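Local atomic coordinates of ORF10 (Moritella marina, PDB entry 6RIW), a protein that forms the ketosynthase–chain length factor part of a polyunsaturated fatty acid synthase and probably condenses carrier-bound acyl chains into 3-oxoacyl products. Residues W107-N121 with I179-D193. Residues are numbered along the deposited sequence; the frame is centred on the assembly and turned at random.
Sequences WGSTALENCGVILGN and IAQAAGLGGSHFALD
Val117 and Leu119 pair in parallel with His189 and Ala191, joining strands 115-120 and 189-193 in the N-terminal half of the ketosynthase, a thiolase-fold domain. Backbone bonds alternate between the strands: Val117 N to Ser188 O (2.9 Å), a weak one from Phe190 N to Val117 O, then Leu119 N to Phe190 O, Leu192 N to Leu119 O and Asn121 N to Leu192 O. On its other edge strand 115-120 pairs with strand 217-224, while strand 189-193 pairs on its other side, antiparallel, with strand 659-663 of the second ketosynthase-like domain.

Ahead of this pairing, the 3-10 segment 110-113 and the start of strand 115-120 take the backbone N-H groups of Gly186 and Gly187. Leu112 O accepts from Gly186 N (2.9 Å) and from Cys115 N, which arrive from opposite faces of its carbonyl plane; Gly187 N reaches Cys115 O from above that carbonyl's plane. Helix 174-183 ends in a Schellman motif at Gly184, and one water bridges Gly108 N to Ala183 O.

Apolar side chains meet on both faces of the strand pair. Facing helix 174-183, Val117 sets CG1 between its backbone N and carbonyl carbon (chi1 51°), where it meets His189 CB at 3.5 Å and Leu185 CD1; its CG2 faces Ile179 CG2. Leu185 CD2 turns to CB and CD2 of Leu112, and near the C-terminal end of helix 174-183, CZ3 of Trp107 comes to 3.7 Å from Ala183 CB. The other face, lined by Ile118, Phe190 and Leu192, is covered by helix 198-211. There CG1 of Ile118 sits over one face of the Phe190 ring, a CH-pi contact 4.2 Å from the ring centroid and 27° off its normal. Ile118 CG2 touches Leu192 CD2 at 3.6 Å.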
loop_
_atom_site.group_PDB
_atom_site.type_symbol
_atom_site.label_atom_id
_atom_site.label_comp_id
_atom_site.label_asym_id
_atom_site.label_seq_id
_atom_site.Cartn_x
_atom_site.Cartn_y
_atom_site.Cartn_z
ATOM N N TRP A 107 4.012 9.909 25.040
ATOM C CA TRP A 107 3.382 8.606 25.222
ATOM C C TRP A 107 2.310 8.687 26.305
ATOM O O TRP A 107 2.590 9.087 27.440
ATOM C CB TRP A 107 4.423 7.557 25.583
ATOM C CG TRP A 107 3.830 6.169 25.643
ATOM C CD1 TRP A 107 3.624 5.407 26.759
ATOM C CD2 TRP A 107 3.328 5.408 24.533
ATOM N NE1 TRP A 107 3.036 4.210 26.408
ATOM C CE2 TRP A 107 2.841 4.188 25.049
ATOM C CE3 TRP A 107 3.245 5.642 23.153
ATOM C CZ2 TRP A 107 2.292 3.194 24.231
ATOM C CZ3 TRP A 107 2.694 4.648 22.337
ATOM C CH2 TRP A 107 2.227 3.443 22.883
ATOM N N GLY A 108 1.077 8.320 25.959
ATOM C CA GLY A 108 -0.005 8.357 26.926
ATOM C C GLY A 108 -0.560 9.733 27.236
ATOM O O GLY A 108 -1.327 9.877 28.200
ATOM N N SER A 109 -0.215 10.743 26.445
ATOM C CA SER A 109 -0.658 12.112 26.658
ATOM C C SER A 109 -2.060 12.345 26.099
ATOM O O SER A 109 -2.460 11.758 25.085
ATOM C CB SER A 109 0.345 13.071 26.002
ATOM O OG SER A 109 -0.123 14.405 25.973
ATOM N N THR A 110 -2.820 13.214 26.776
ATOM C CA THR A 110 -4.110 13.618 26.234
ATOM C C THR A 110 -3.950 14.386 24.933
ATOM O O THR A 110 -4.905 14.459 24.148
ATOM C CB THR A 110 -4.887 14.466 27.247
ATOM O OG1 THR A 110 -4.120 15.629 27.557
ATOM C CG2 THR A 110 -5.135 13.679 28.525
ATOM N N ALA A 111 -2.763 14.942 24.682
ATOM C CA ALA A 111 -2.483 15.584 23.406
ATOM C C ALA A 111 -2.624 14.626 22.228
ATOM O O ALA A 111 -2.775 15.077 21.085
ATOM C CB ALA A 111 -1.071 16.158 23.414
ATOM N N LEU A 112 -2.540 13.324 22.472
ATOM C CA LEU A 112 -2.694 12.364 21.385
ATOM C C LEU A 112 -4.095 12.373 20.791
ATOM O O LEU A 112 -4.271 11.879 19.674
ATOM C CB LEU A 112 -2.307 10.965 21.872
ATOM C CG LEU A 112 -0.854 10.854 22.346
ATOM C CD1 LEU A 112 -0.506 9.426 22.804
ATOM C CD2 LEU A 112 0.118 11.357 21.295
ATOM N N GLU A 113 -5.078 12.979 21.473
ATOM C CA GLU A 113 -6.406 13.138 20.891
ATOM C C GLU A 113 -6.364 13.894 19.572
ATOM O O GLU A 113 -7.208 13.670 18.696
ATOM C CB GLU A 113 -7.321 13.852 21.880
ATOM C CG GLU A 113 -8.770 13.928 21.436
ATOM C CD GLU A 113 -9.732 14.061 22.616
ATOM O OE1 GLU A 113 -9.336 14.667 23.646
ATOM O OE2 GLU A 113 -10.880 13.553 22.504
ATOM N N ASN A 114 -5.395 14.782 19.396
ATOM C CA ASN A 114 -5.271 15.535 18.156
ATOM C C ASN A 114 -4.017 15.161 17.377
ATOM O O ASN A 114 -3.428 16.008 16.699
ATOM C CB ASN A 114 -5.304 17.031 18.469
ATOM C CG ASN A 114 -6.628 17.443 19.053
ATOM O OD1 ASN A 114 -6.703 17.877 20.197
ATOM N ND2 ASN A 114 -7.690 17.253 18.290
ATOM N N CYS A 115 -3.598 13.898 17.471
ATOM C CA CYS A 115 -2.438 13.385 16.750
ATOM C C CYS A 115 -2.899 12.351 15.727
ATOM O O CYS A 115 -3.704 11.470 16.054
ATOM C CB CYS A 115 -1.439 12.743 17.713
ATOM S SG CYS A 115 0.138 12.209 16.985
ATOM N N GLY A 116 -2.406 12.466 14.494
ATOM C CA GLY A 116 -2.668 11.491 13.457
ATOM C C GLY A 116 -1.403 10.715 13.119
ATOM O O GLY A 116 -0.344 10.920 13.714
ATOM N N VAL A 117 -1.531 9.797 12.155
ATOM C CA VAL A 117 -0.367 9.015 11.716
ATOM C C VAL A 117 -0.505 8.691 10.231
ATOM O O VAL A 117 -1.574 8.286 9.776
ATOM C CB VAL A 117 -0.164 7.733 12.553
ATOM C CG1 VAL A 117 -1.457 6.901 12.653
ATOM C CG2 VAL A 117 1.012 6.904 11.994
ATOM N N ILE A 118 0.576 8.898 9.469
ATOM C CA ILE A 118 0.656 8.484 8.067
ATOM C C ILE A 118 1.833 7.526 7.923
ATOM O O ILE A 118 2.965 7.864 8.287
ATOM C CB ILE A 118 0.790 9.689 7.111
ATOM C CG1 ILE A 118 -0.437 10.599 7.248
ATOM C CG2 ILE A 118 0.921 9.211 5.668
ATOM C CD1 ILE A 118 -0.315 11.925 6.476
ATOM N N LEU A 119 1.577 6.332 7.375
ATOM C CA LEU A 119 2.548 5.241 7.399
ATOM C C LEU A 119 2.842 4.784 5.977
ATOM O O LEU A 119 1.934 4.315 5.291
ATOM C CB LEU A 119 2.002 4.060 8.216
ATOM C CG LEU A 119 2.873 2.803 8.295
ATOM C CD1 LEU A 119 4.058 3.080 9.206
ATOM C CD2 LEU A 119 2.034 1.606 8.798
ATOM N N GLY A 120 4.097 4.890 5.540
ATOM C CA GLY A 120 4.480 4.244 4.287
ATOM C C GLY A 120 4.565 2.732 4.472
ATOM O O GLY A 120 5.057 2.239 5.491
ATOM N N ASN A 121 4.083 1.979 3.472
ATOM C CA ASN A 121 3.971 0.532 3.650
ATOM C C ASN A 121 3.863 -0.161 2.291
ATOM O O ASN A 121 3.284 0.388 1.353
ATOM C CB ASN A 121 2.748 0.200 4.519
ATOM C CG ASN A 121 2.684 -1.258 4.923
ATOM O OD1 ASN A 121 3.689 -1.966 4.931
ATOM N ND2 ASN A 121 1.477 -1.722 5.247
ATOM N N ILE A 179 -1.706 1.107 14.766
ATOM C CA ILE A 179 -0.880 2.084 15.468
ATOM C C ILE A 179 -1.757 3.128 16.149
ATOM O O ILE A 179 -1.553 3.463 17.322
ATOM C CB ILE A 179 0.128 2.720 14.495
ATOM C CG1 ILE A 179 1.273 1.727 14.250
ATOM C CG2 ILE A 179 0.629 4.081 15.018
ATOM C CD1 ILE A 179 2.078 2.028 13.009
ATOM N N ALA A 180 -2.761 3.648 15.430
ATOM C CA ALA A 180 -3.619 4.675 16.018
ATOM C C ALA A 180 -4.340 4.137 17.246
ATOM O O ALA A 180 -4.388 4.802 18.292
ATOM C CB ALA A 180 -4.624 5.195 14.979
ATOM N N GLN A 181 -4.864 2.910 17.161
ATOM C CA GLN A 181 -5.601 2.382 18.302
ATOM C C GLN A 181 -4.665 2.030 19.450
ATOM O O GLN A 181 -4.955 2.365 20.605
ATOM C CB GLN A 181 -6.458 1.169 17.911
ATOM C CG GLN A 181 -7.319 0.680 19.091
ATOM C CD GLN A 181 -8.386 -0.336 18.703
ATOM O OE1 GLN A 181 -8.344 -0.957 17.631
ATOM N NE2 GLN A 181 -9.363 -0.498 19.579
ATOM N N ALA A 182 -3.541 1.364 19.160
ATOM C CA ALA A 182 -2.653 0.906 20.226
ATOM C C ALA A 182 -1.973 2.061 20.959
ATOM O O ALA A 182 -1.596 1.911 22.123
ATOM C CB ALA A 182 -1.581 -0.033 19.667
ATOM N N ALA A 183 -1.775 3.198 20.301
ATOM C CA ALA A 183 -1.186 4.357 20.953
ATOM C C ALA A 183 -2.225 5.379 21.407
ATOM O O ALA A 183 -1.852 6.393 21.989
ATOM C CB ALA A 183 -0.167 5.030 20.027
ATOM N N GLY A 184 -3.512 5.149 21.152
ATOM C CA GLY A 184 -4.523 6.100 21.581
ATOM C C GLY A 184 -4.578 7.384 20.787
ATOM O O GLY A 184 -4.920 8.434 21.341
ATOM N N LEU A 185 -4.266 7.335 19.499
ATOM C CA LEU A 185 -4.325 8.521 18.644
ATOM C C LEU A 185 -5.758 8.835 18.212
ATOM O O LEU A 185 -6.477 7.951 17.739
ATOM C CB LEU A 185 -3.473 8.293 17.400
ATOM C CG LEU A 185 -2.066 7.772 17.650
ATOM C CD1 LEU A 185 -1.327 7.793 16.313
ATOM C CD2 LEU A 185 -1.372 8.651 18.701
ATOM N N GLY A 186 -6.152 10.104 18.309
ATOM C CA GLY A 186 -7.497 10.493 17.917
ATOM C C GLY A 186 -7.648 11.218 16.589
ATOM O O GLY A 186 -8.756 11.648 16.239
ATOM N N GLY A 187 -6.559 11.374 15.830
ATOM C CA GLY A 187 -6.583 12.107 14.582
ATOM C C GLY A 187 -6.644 11.178 13.373
ATOM O O GLY A 187 -6.936 9.989 13.481
ATOM N N SER A 188 -6.409 11.758 12.197
ATOM C CA SER A 188 -6.524 11.009 10.943
ATOM C C SER A 188 -5.403 9.988 10.815
ATOM O O SER A 188 -4.295 10.185 11.320
ATOM C CB SER A 188 -6.473 11.947 9.734
ATOM O OG SER A 188 -7.437 12.968 9.835
ATOM N N HIS A 189 -5.685 8.896 10.106
ATOM C CA HIS A 189 -4.666 7.881 9.892
ATOM C C HIS A 189 -4.932 7.151 8.587
ATOM O O HIS A 189 -6.088 6.889 8.243
ATOM C CB HIS A 189 -4.575 6.875 11.054
ATOM C CG HIS A 189 -5.892 6.335 11.530
ATOM N ND1 HIS A 189 -6.406 5.134 11.097
ATOM C CD2 HIS A 189 -6.766 6.808 12.450
ATOM C CE1 HIS A 189 -7.557 4.901 11.704
ATOM N NE2 HIS A 189 -7.800 5.904 12.533
ATOM N N PHE A 190 -3.854 6.861 7.858
ATOM C CA PHE A 190 -3.899 5.992 6.689
ATOM C C PHE A 190 -2.478 5.542 6.381
ATOM O O PHE A 190 -1.507 6.068 6.927
ATOM C CB PHE A 190 -4.550 6.672 5.473
ATOM C CG PHE A 190 -3.858 7.947 5.000
ATOM C CD1 PHE A 190 -4.192 9.180 5.548
ATOM C CD2 PHE A 190 -2.922 7.902 3.967
ATOM C CE1 PHE A 190 -3.555 10.373 5.085
ATOM C CE2 PHE A 190 -2.306 9.064 3.485
ATOM C CZ PHE A 190 -2.620 10.302 4.046
ATOM N N ALA A 191 -2.378 4.518 5.543
ATOM C CA ALA A 191 -1.113 4.086 4.968
ATOM C C ALA A 191 -1.056 4.530 3.513
ATOM O O ALA A 191 -2.090 4.753 2.869
ATOM C CB ALA A 191 -0.952 2.567 5.064
ATOM N N LEU A 192 0.162 4.666 2.995
ATOM C CA LEU A 192 0.341 5.002 1.587
ATOM C C LEU A 192 1.502 4.202 1.024
ATOM O O LEU A 192 2.336 3.675 1.767
ATOM C CB LEU A 192 0.582 6.514 1.381
ATOM C CG LEU A 192 1.854 7.143 1.964
ATOM C CD1 LEU A 192 3.096 6.955 1.078
ATOM C CD2 LEU A 192 1.637 8.643 2.174
ATOM N N ASP A 193 1.567 4.141 -0.308
ATOM C CA ASP A 193 2.659 3.486 -1.024
ATOM C C ASP A 193 3.086 4.419 -2.147
ATOM O O ASP A 193 2.284 4.745 -3.025
ATOM C CB ASP A 193 2.215 2.116 -1.566
ATOM C CG ASP A 193 3.318 1.325 -2.306
ATOM O OD1 ASP A 193 4.530 1.672 -2.242
ATOM O OD2 ASP A 193 2.950 0.287 -2.947
HETATM O O HOH W 1 -0.032 6.525 24.042
HETATM O O HOH W 2 -4.334 9.074 24.521
#